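Local coordinates for putative cytoplasmic protein (PDB 4J32) that probably acts as a type VI secretion amidase effector, a papain-like cysteine peptidase that hydrolyses peptidoglycan and is held in complex with its immunity protein Tai4, at residues Asn20-Ala25 and Asn66-Pro71; Arg27-Ser32 and Ser38-Asn43; Asp95-Leu100 and Val127-Gly132. All coordinates share one frame; numbering follows the deposited sequence.

Contact 1: Asn20-Ala25 and Asn66-Pro71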
loop_
_atom_site.group_PDB
_atom_site.type_symbol
_atom_site.label_atom_id
_atom_site.label_comp_id
_atom_site.label_asym_id
_atom_site.label_seq_id
_atom_site.Cartn_x
_atom_site.Cartn_y
_atom_site.Cartn_z
ATOM N N ASN A 20 -26.109 -29.267 22.245
ATOM C CA ASN A 20 -25.758 -30.299 21.246
ATOM C C ASN A 20 -26.016 -29.841 19.821
ATOM O O ASN A 20 -25.170 -30.034 18.938
ATOM C CB ASN A 20 -26.510 -31.604 21.518
ATOM C CG ASN A 20 -25.882 -32.394 22.649
ATOM O OD1 ASN A 20 -24.652 -32.415 22.786
ATOM N ND2 ASN A 20 -26.714 -33.032 23.476
ATOM N N GLU A 21 -27.177 -29.222 19.584
ATOM C CA GLU A 21 -27.465 -28.747 18.215
ATOM C C GLU A 21 -26.550 -27.586 17.804
ATOM O O GLU A 21 -26.182 -27.464 16.636
ATOM C CB GLU A 21 -28.918 -28.334 18.060
ATOM C CG GLU A 21 -29.901 -29.475 18.131
ATOM C CD GLU A 21 -31.316 -28.969 18.052
ATOM O OE1 GLU A 21 -31.874 -28.675 19.127
ATOM O OE2 GLU A 21 -31.848 -28.856 16.915
ATOM N N ALA A 22 -26.221 -26.718 18.752
ATOM C CA ALA A 22 -25.339 -25.577 18.461
ATOM C C ALA A 22 -23.939 -26.045 18.101
ATOM O O ALA A 22 -23.343 -25.551 17.148
ATOM C CB ALA A 22 -25.298 -24.631 19.659
ATOM N N TRP A 23 -23.438 -27.032 18.844
ATOM C CA TRP A 23 -22.082 -27.572 18.656
ATOM C C TRP A 23 -21.973 -28.290 17.321
ATOM O O TRP A 23 -20.975 -28.123 16.578
ATOM C CB TRP A 23 -21.741 -28.526 19.806
ATOM C CG TRP A 23 -20.253 -28.844 19.951
ATOM C CD1 TRP A 23 -19.603 -29.972 19.513
ATOM C CD2 TRP A 23 -19.250 -28.018 20.573
ATOM N NE1 TRP A 23 -18.268 -29.908 19.839
ATOM C CE2 TRP A 23 -18.022 -28.723 20.490
ATOM C CE3 TRP A 23 -19.275 -26.767 21.221
ATOM C CZ2 TRP A 23 -16.814 -28.206 21.009
ATOM C CZ3 TRP A 23 -18.064 -26.252 21.745
ATOM C CH2 TRP A 23 -16.857 -26.986 21.635
ATOM N N LEU A 24 -22.995 -29.093 17.001
ATOM C CA LEU A 24 -23.062 -29.745 15.702
ATOM C C LEU A 24 -23.063 -28.716 14.565
ATOM O O LEU A 24 -22.358 -28.870 13.557
ATOM C CB LEU A 24 -24.344 -30.609 15.640
ATOM C CG LEU A 24 -24.728 -31.388 14.394
ATOM C CD1 LEU A 24 -25.786 -32.427 14.814
ATOM C CD2 LEU A 24 -25.253 -30.506 13.249
ATOM N N ALA A 25 -23.899 -27.702 14.681
ATOM C CA ALA A 25 -24.024 -26.722 13.588
ATOM C C ALA A 25 -22.693 -25.954 13.399
ATOM O O ALA A 25 -22.231 -25.743 12.282
ATOM C CB ALA A 25 -25.161 -25.738 13.888
ATOM N N ASN A 66 -29.104 -19.537 13.178
ATOM C CA ASN A 66 -30.017 -19.865 12.077
ATOM C C ASN A 66 -30.329 -21.339 12.030
ATOM O O ASN A 66 -31.468 -21.716 11.768
ATOM C CB ASN A 66 -29.472 -19.381 10.730
ATOM C CG ASN A 66 -29.513 -17.874 10.611
ATOM O OD1 ASN A 66 -30.412 -17.234 11.143
ATOM N ND2 ASN A 66 -28.529 -17.299 9.931
ATOM N N ALA A 67 -29.341 -22.170 12.350
ATOM C CA ALA A 67 -29.492 -23.630 12.218
ATOM C C ALA A 67 -30.230 -24.334 13.343
ATOM O O ALA A 67 -30.748 -25.450 13.150
ATOM C CB ALA A 67 -28.132 -24.281 11.982
ATOM N N THR A 68 -30.303 -23.690 14.507
ATOM C CA THR A 68 -30.830 -24.313 15.706
ATOM C C THR A 68 -32.241 -23.820 16.021
ATOM O O THR A 68 -32.762 -24.125 17.065
ATOM C CB THR A 68 -29.913 -24.067 16.911
ATOM O OG1 THR A 68 -29.703 -22.650 17.080
ATOM C CG2 THR A 68 -28.575 -24.781 16.718
ATOM N N GLY A 69 -32.833 -23.040 15.113
ATOM C CA GLY A 69 -34.208 -22.569 15.301
ATOM C C GLY A 69 -34.338 -21.235 16.024
ATOM O O GLY A 69 -35.439 -20.892 16.504
ATOM N N PHE A 70 -33.226 -20.490 16.091
ATOM C CA PHE A 70 -33.196 -19.128 16.676
ATOM C C PHE A 70 -32.633 -18.119 15.672
ATOM O O PHE A 70 -31.641 -17.443 15.962
ATOM C CB PHE A 70 -32.430 -19.124 18.015
ATOM C CG PHE A 70 -33.072 -19.989 19.041
ATOM C CD1 PHE A 70 -33.977 -19.450 19.945
ATOM C CD2 PHE A 70 -32.847 -21.371 19.052
ATOM C CE1 PHE A 70 -34.621 -20.267 20.876
ATOM C CE2 PHE A 70 -33.499 -22.195 19.975
ATOM C CZ PHE A 70 -34.384 -21.651 20.875
ATOM N N PRO A 71 -33.286 -18.006 14.497
ATOM C CA PRO A 71 -32.719 -17.230 13.397
ATOM C C PRO A 71 -32.651 -15.745 13.732
ATOM O O PRO A 71 -33.488 -15.212 14.484
ATOM C CB PRO A 71 -33.691 -17.480 12.241
ATOM C CG PRO A 71 -35.001 -17.776 12.931
ATOM C CD PRO A 71 -34.615 -18.548 14.155
HETATM O O HOH W 1 -32.143 -25.837 19.497
HETATM O O HOH W 2 -30.486 -27.681 14.833
#
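The C-terminal end of helix 57-67 comes up against the side of helix 19-28, where T68 and A67 meet E21, A22 and A25. T68 puts its methyl, not its hydroxyl, into the joint: CG2 lies 3.6 Å from the backbone O of E21 and 3.8 Å from E21 CB, and it also approaches the amide N of A22. A chi1 of 55° turns that methyl anti to the carbonyl carbon and leaves OG1 between N and C, bonded back to the carbonyl O of V64 in the last turn of helix 57-67. A turn further along helix 19-28, A25 CB and A67 CB meet at 3.8 Å, two short methyls that let the backbones come close.

Two helices from the N-terminal half of the chain thus meet where one of them stops: T68 leaves helix 57-67, G69 follows at positive phi (91°), and the carbonyls at this end are met through water. The E21 carboxylate uses both oxygens: OE1 accepts from a water that also donates to T68 O at 3.0 Å, and OE2 accepts from a second water that donates to A67 O at 2.8 Å. OE1 is further tied to S18 OG. The first water lies in the plane of the F70 ring, at its edge. Beyond T68, F70 and P71 line a pocket holding 2-ethoxyethanol, together with N15, T103 and M104.

Contact 2: Arg27-Ser32 and Ser38-Asn43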
loop_
_atom_site.group_PDB
_atom_site.type_symbol
_atom_site.label_atom_id
_atom_site.label_comp_id
_atom_site.label_asym_id
_atom_site.label_seq_id
_atom_site.Cartn_x
_atom_site.Cartn_y
_atom_site.Cartn_z
ATOM N N ARG A 27 -19.646 -26.944 13.871
ATOM C CA ARG A 27 -18.713 -27.782 13.147
ATOM C C ARG A 27 -18.863 -27.676 11.628
ATOM O O ARG A 27 -17.859 -27.695 10.909
ATOM C CB ARG A 27 -18.849 -29.243 13.602
ATOM C CG ARG A 27 -17.817 -30.183 12.997
ATOM C CD ARG A 27 -18.027 -31.615 13.463
ATOM N NE ARG A 27 -17.773 -31.776 14.886
ATOM C CZ ARG A 27 -18.696 -32.124 15.781
ATOM N NH1 ARG A 27 -19.949 -32.375 15.395
ATOM N NH2 ARG A 27 -18.349 -32.276 17.046
ATOM N N LYS A 28 -20.100 -27.533 11.140
ATOM C CA LYS A 28 -20.348 -27.471 9.688
ATOM C C LYS A 28 -19.638 -26.282 9.046
ATOM O O LYS A 28 -19.352 -26.299 7.850
ATOM C CB LYS A 28 -21.841 -27.383 9.362
ATOM C CG LYS A 28 -22.748 -28.450 10.032
ATOM C CD LYS A 28 -22.226 -29.879 9.969
ATOM C CE LYS A 28 -22.336 -30.499 8.593
ATOM N NZ LYS A 28 -21.988 -31.972 8.664
ATOM N N VAL A 29 -19.391 -25.254 9.848
ATOM C CA VAL A 29 -18.729 -24.039 9.352
ATOM C C VAL A 29 -17.382 -23.752 10.016
ATOM O O VAL A 29 -16.864 -22.639 9.894
ATOM C CB VAL A 29 -19.682 -22.791 9.429
ATOM C CG1 VAL A 29 -20.846 -22.947 8.446
ATOM C CG2 VAL A 29 -20.202 -22.556 10.874
ATOM N N ASN A 30 -16.824 -24.742 10.718
ATOM C CA ASN A 30 -15.525 -24.596 11.365
ATOM C C ASN A 30 -14.393 -24.833 10.360
ATOM O O ASN A 30 -13.547 -25.731 10.502
ATOM C CB ASN A 30 -15.419 -25.485 12.625
ATOM C CG ASN A 30 -14.203 -25.145 13.464
ATOM O OD1 ASN A 30 -13.817 -23.977 13.570
ATOM N ND2 ASN A 30 -13.563 -26.171 14.025
ATOM N N HIS A 31 -14.412 -24.025 9.305
ATOM C CA HIS A 31 -13.450 -24.137 8.215
ATOM C C HIS A 31 -12.928 -22.756 7.864
ATOM O O HIS A 31 -13.316 -21.774 8.505
ATOM C CB HIS A 31 -14.115 -24.771 6.987
ATOM C CG HIS A 31 -14.706 -26.108 7.282
ATOM N ND1 HIS A 31 -13.928 -27.236 7.430
ATOM C CD2 HIS A 31 -15.981 -26.487 7.535
ATOM C CE1 HIS A 31 -14.708 -28.268 7.713
ATOM N NE2 HIS A 31 -15.956 -27.838 7.788
ATOM N N SER A 32 -12.046 -22.695 6.858
ATOM C CA SER A 32 -11.527 -21.408 6.369
ATOM C C SER A 32 -12.689 -20.505 5.976
ATOM O O SER A 32 -13.745 -20.994 5.580
ATOM C CB SER A 32 -10.581 -21.603 5.183
ATOM O OG SER A 32 -11.280 -21.964 3.988
ATOM N N SER A 38 -18.410 -20.856 0.625
ATOM C CA SER A 38 -18.915 -21.892 -0.272
ATOM C C SER A 38 -20.105 -22.617 0.337
ATOM O O SER A 38 -21.074 -22.945 -0.355
ATOM C CB SER A 38 -17.836 -22.922 -0.599
ATOM O OG SER A 38 -16.801 -22.343 -1.361
ATOM N N ILE A 39 -20.003 -22.878 1.634
ATOM C CA ILE A 39 -21.002 -23.615 2.384
ATOM C C ILE A 39 -22.310 -22.831 2.483
ATOM O O ILE A 39 -23.400 -23.398 2.266
ATOM C CB ILE A 39 -20.449 -23.988 3.793
ATOM C CG1 ILE A 39 -19.339 -25.051 3.652
ATOM C CG2 ILE A 39 -21.572 -24.470 4.759
ATOM C CD1 ILE A 39 -18.466 -25.156 4.918
ATOM N N ILE A 40 -22.203 -21.539 2.779
ATOM C CA ILE A 40 -23.378 -20.717 3.073
ATOM C C ILE A 40 -23.953 -20.111 1.783
ATOM O O ILE A 40 -25.182 -20.042 1.618
ATOM C CB ILE A 40 -23.086 -19.640 4.166
ATOM C CG1 ILE A 40 -22.693 -20.314 5.490
ATOM C CG2 ILE A 40 -24.304 -18.691 4.368
ATOM C CD1 ILE A 40 -22.208 -19.347 6.580
ATOM N N GLY A 41 -23.067 -19.702 0.873
ATOM C CA GLY A 41 -23.478 -19.199 -0.435
ATOM C C GLY A 41 -24.249 -17.899 -0.321
ATOM O O GLY A 41 -24.165 -17.210 0.694
ATOM N N GLY A 42 -25.017 -17.574 -1.362
ATOM C CA GLY A 42 -25.760 -16.316 -1.400
ATOM C C GLY A 42 -24.851 -15.109 -1.240
ATOM O O GLY A 42 -23.699 -15.113 -1.711
ATOM N N ASN A 43 -25.360 -14.065 -0.587
ATOM C CA ASN A 43 -24.567 -12.851 -0.358
ATOM C C ASN A 43 -23.374 -13.047 0.577
ATOM O O ASN A 43 -22.359 -12.356 0.444
ATOM C CB ASN A 43 -25.451 -11.697 0.118
ATOM C CG ASN A 43 -26.373 -11.173 -0.990
ATOM O OD1 ASN A 43 -26.181 -11.475 -2.169
ATOM N ND2 ASN A 43 -27.367 -10.379 -0.608
#
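I39 reaches across from helix 33-40 with two branches that do different jobs, one toward V29 and one toward K28 and H31. Its CG2, anti to the backbone N, meets V29 CG1 at 4.1 Å, the two side chains running at a slant to each other. The other branch is extended (chi2 163°) and carries I39 CD1 to within 3.3 Å of the carbonyl O of K28. The same CD1 is 3.8 Å from CD2 of the H31 ring, and there the side chains cross at about a right angle. K28 O also lies in the plane of that imidazole, at its edge. V29 CG1 has a looser neighbour in I40 CD1, 4.3 Å away.

H31 and I39, with D35 and S38, line a pocket for 2-ethoxyethanol, probably from the crystallisation liquor; K28 NZ also bonds a bound 2-ethoxyethanol. The connection is short, with N30 at the centre of an inverse gamma turn and S32 as the N-cap of the next helix, and helix 33-40 sets off across the end of helix 19-28. Helix 57-67 packs on residues of both segments: its Y63 touches K28, V29 and I40, I59 also packs on I40, and R60 bonds the carbonyl oxygens of V29 and H31.

Contact 3: Asp95-Leu100 and Val127-Gly132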
loop_
_atom_site.group_PDB
_atom_site.type_symbol
_atom_site.label_atom_id
_atom_site.label_comp_id
_atom_site.label_asym_id
_atom_site.label_seq_id
_atom_site.Cartn_x
_atom_site.Cartn_y
_atom_site.Cartn_z
ATOM N N ASP A 95 -21.145 -6.440 16.502
ATOM C CA ASP A 95 -22.588 -6.588 16.275
ATOM C C ASP A 95 -23.096 -7.911 16.822
ATOM O O ASP A 95 -24.150 -7.954 17.452
ATOM C CB ASP A 95 -22.954 -6.477 14.782
ATOM C CG ASP A 95 -23.023 -5.038 14.302
ATOM O OD1 ASP A 95 -22.933 -4.092 15.139
ATOM O OD2 ASP A 95 -23.177 -4.844 13.079
ATOM N N MET A 96 -22.331 -8.974 16.633
ATOM C CA MET A 96 -22.745 -10.285 17.129
ATOM C C MET A 96 -22.796 -10.269 18.643
ATOM O O MET A 96 -23.752 -10.787 19.250
ATOM C CB MET A 96 -21.815 -11.406 16.646
ATOM C CG MET A 96 -22.146 -12.786 17.276
ATOM S SD MET A 96 -23.868 -13.347 17.101
ATOM C CE MET A 96 -24.074 -13.504 15.326
ATOM N N ILE A 97 -21.790 -9.651 19.256
ATOM C CA ILE A 97 -21.771 -9.502 20.718
ATOM C C ILE A 97 -23.018 -8.755 21.205
ATOM O O ILE A 97 -23.709 -9.220 22.139
ATOM C CB ILE A 97 -20.468 -8.814 21.199
ATOM C CG1 ILE A 97 -19.287 -9.752 20.934
ATOM C CG2 ILE A 97 -20.558 -8.518 22.719
ATOM C CD1 ILE A 97 -17.893 -9.124 21.184
ATOM N N ASP A 98 -23.324 -7.628 20.573
ATOM C CA ASP A 98 -24.468 -6.813 20.983
ATOM C C ASP A 98 -25.781 -7.551 20.747
ATOM O O ASP A 98 -26.709 -7.465 21.564
ATOM C CB ASP A 98 -24.475 -5.476 20.255
ATOM C CG ASP A 98 -23.427 -4.517 20.783
ATOM O OD1 ASP A 98 -23.069 -4.580 21.988
ATOM O OD2 ASP A 98 -22.965 -3.681 19.984
ATOM N N TYR A 99 -25.847 -8.290 19.631
ATOM C CA TYR A 99 -27.030 -9.099 19.297
ATOM C C TYR A 99 -27.339 -10.097 20.408
ATOM O O TYR A 99 -28.489 -10.202 20.882
ATOM C CB TYR A 99 -26.841 -9.841 17.953
ATOM C CG TYR A 99 -28.032 -10.727 17.597
ATOM C CD1 TYR A 99 -29.116 -10.222 16.860
ATOM C CD2 TYR A 99 -28.090 -12.067 18.025
ATOM C CE1 TYR A 99 -30.234 -11.055 16.535
ATOM C CE2 TYR A 99 -29.199 -12.888 17.722
ATOM C CZ TYR A 99 -30.249 -12.378 16.971
ATOM O OH TYR A 99 -31.317 -13.192 16.696
ATOM N N LEU A 100 -26.312 -10.824 20.837
ATOM C CA LEU A 100 -26.491 -11.810 21.912
ATOM C C LEU A 100 -26.905 -11.155 23.243
ATOM O O LEU A 100 -27.782 -11.666 23.918
ATOM C CB LEU A 100 -25.232 -12.673 22.073
ATOM C CG LEU A 100 -24.904 -13.522 20.829
ATOM C CD1 LEU A 100 -23.447 -13.907 20.865
ATOM C CD2 LEU A 100 -25.798 -14.737 20.709
ATOM N N VAL A 127 -18.327 -15.126 25.098
ATOM C CA VAL A 127 -17.784 -13.904 24.534
ATOM C C VAL A 127 -16.598 -13.506 25.379
ATOM O O VAL A 127 -16.681 -13.528 26.608
ATOM C CB VAL A 127 -18.835 -12.740 24.541
ATOM C CG1 VAL A 127 -18.185 -11.385 24.177
ATOM C CG2 VAL A 127 -19.978 -13.064 23.571
ATOM N N VAL A 128 -15.479 -13.176 24.725
ATOM C CA VAL A 128 -14.344 -12.585 25.413
ATOM C C VAL A 128 -14.026 -11.245 24.749
ATOM O O VAL A 128 -13.897 -11.173 23.522
ATOM C CB VAL A 128 -13.114 -13.530 25.393
ATOM C CG1 VAL A 128 -11.985 -12.974 26.234
ATOM C CG2 VAL A 128 -13.496 -14.948 25.866
ATOM N N LYS A 129 -13.954 -10.190 25.547
ATOM C CA LYS A 129 -13.506 -8.894 25.059
ATOM C C LYS A 129 -12.148 -8.637 25.686
ATOM O O LYS A 129 -11.904 -8.980 26.856
ATOM C CB LYS A 129 -14.481 -7.781 25.434
ATOM C CG LYS A 129 -15.840 -7.846 24.703
ATOM C CD LYS A 129 -16.774 -6.788 25.312
ATOM C CE LYS A 129 -18.170 -6.761 24.662
ATOM N NZ LYS A 129 -19.263 -6.479 25.700
ATOM N N GLY A 130 -11.252 -8.030 24.922
ATOM C CA GLY A 130 -9.945 -7.708 25.465
ATOM C C GLY A 130 -9.145 -6.851 24.511
ATOM O O GLY A 130 -9.650 -6.431 23.453
ATOM N N HIS A 131 -7.879 -6.655 24.845
ATOM C CA HIS A 131 -6.994 -5.865 23.995
ATOM C C HIS A 131 -5.858 -6.677 23.380
ATOM O O HIS A 131 -5.516 -7.763 23.859
ATOM C CB HIS A 131 -6.449 -4.664 24.771
ATOM C CG HIS A 131 -5.629 -5.021 25.977
ATOM N ND1 HIS A 131 -6.169 -5.127 27.240
ATOM C CD2 HIS A 131 -4.300 -5.247 26.120
ATOM C CE1 HIS A 131 -5.214 -5.418 28.107
ATOM N NE2 HIS A 131 -4.067 -5.487 27.454
ATOM N N GLY A 132 -5.264 -6.145 22.317
ATOM C CA GLY A 132 -4.115 -6.794 21.695
ATOM C C GLY A 132 -4.349 -7.247 20.263
ATOM O O GLY A 132 -3.384 -7.547 19.549
#
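I97, V127 and K129 carry this contact, with I97 of helix 93-103 reaching V127 and K129, two residues of strand 124-131. The isoleucine splits its two branches between them. Its longer arm lies beside V127, with both CG1 and CD1 close to V127 CG1; I97 CD1 is 3.8 Å from V127 CG1, and the side chains meet at a slant. The other methyl goes to K129: I97 CG2 is 3.5 Å from K129 CE, and I97 CG2 is 3.8 Å from K129 NZ. A chi1 of -67° makes this division: CG2 stands anti to the backbone N, and CG1 anti to the carbonyl carbon.

V127 offers both methyls to the helix. CG1 takes I97, while V127 CG2 faces L100, one turn further on, at a looser 4.5 Å from L100 CD1. K129, two residues along the strand and so on the same side of it, reaches out toward the helix, crossing I97 at a slant, extended as far as CE and bent at chi4. Its aliphatic part is what packs on I97.

V140 of the adjoining strand 138-143 and W171 of strand 164-172 extend the apolar layer: V140 touches I97, L100 and V127, and W171 touches L100 and V127. Where the strand ends, E2 of the immunity protein chain accepts a hydrogen bond from G132 N and packs on H131. The helix segment and the strand run at 128° to each other, with axes 10.3 Å apart at closest approach. Such a helix laid across one face of an antiparallel sheet fits the alpha-plus-beta build of papain-like NlpC/P60 peptidases.

In the fold
Contacts 1 and 2 share helix 19-28: contact 1 uses its first two turns, contact 2 its end and the turn that follows, with centres about 14 Å apart. Along the chain, 38-43 follows 27-32 closely, and both fall between the two segments of contact 1. Contact 3 comes later in sequence and lies across the centre of the chain, its centre about 20 Å from that of contact 1 and 21 Å from that of contact 2. The one direct touch is between contacts 1 and 3, P71 O packing against Y99 OH. Helix 57-67 touches residues of all three, while at contact 3 it is helix 93-103 that meets the four-stranded antiparallel sheet.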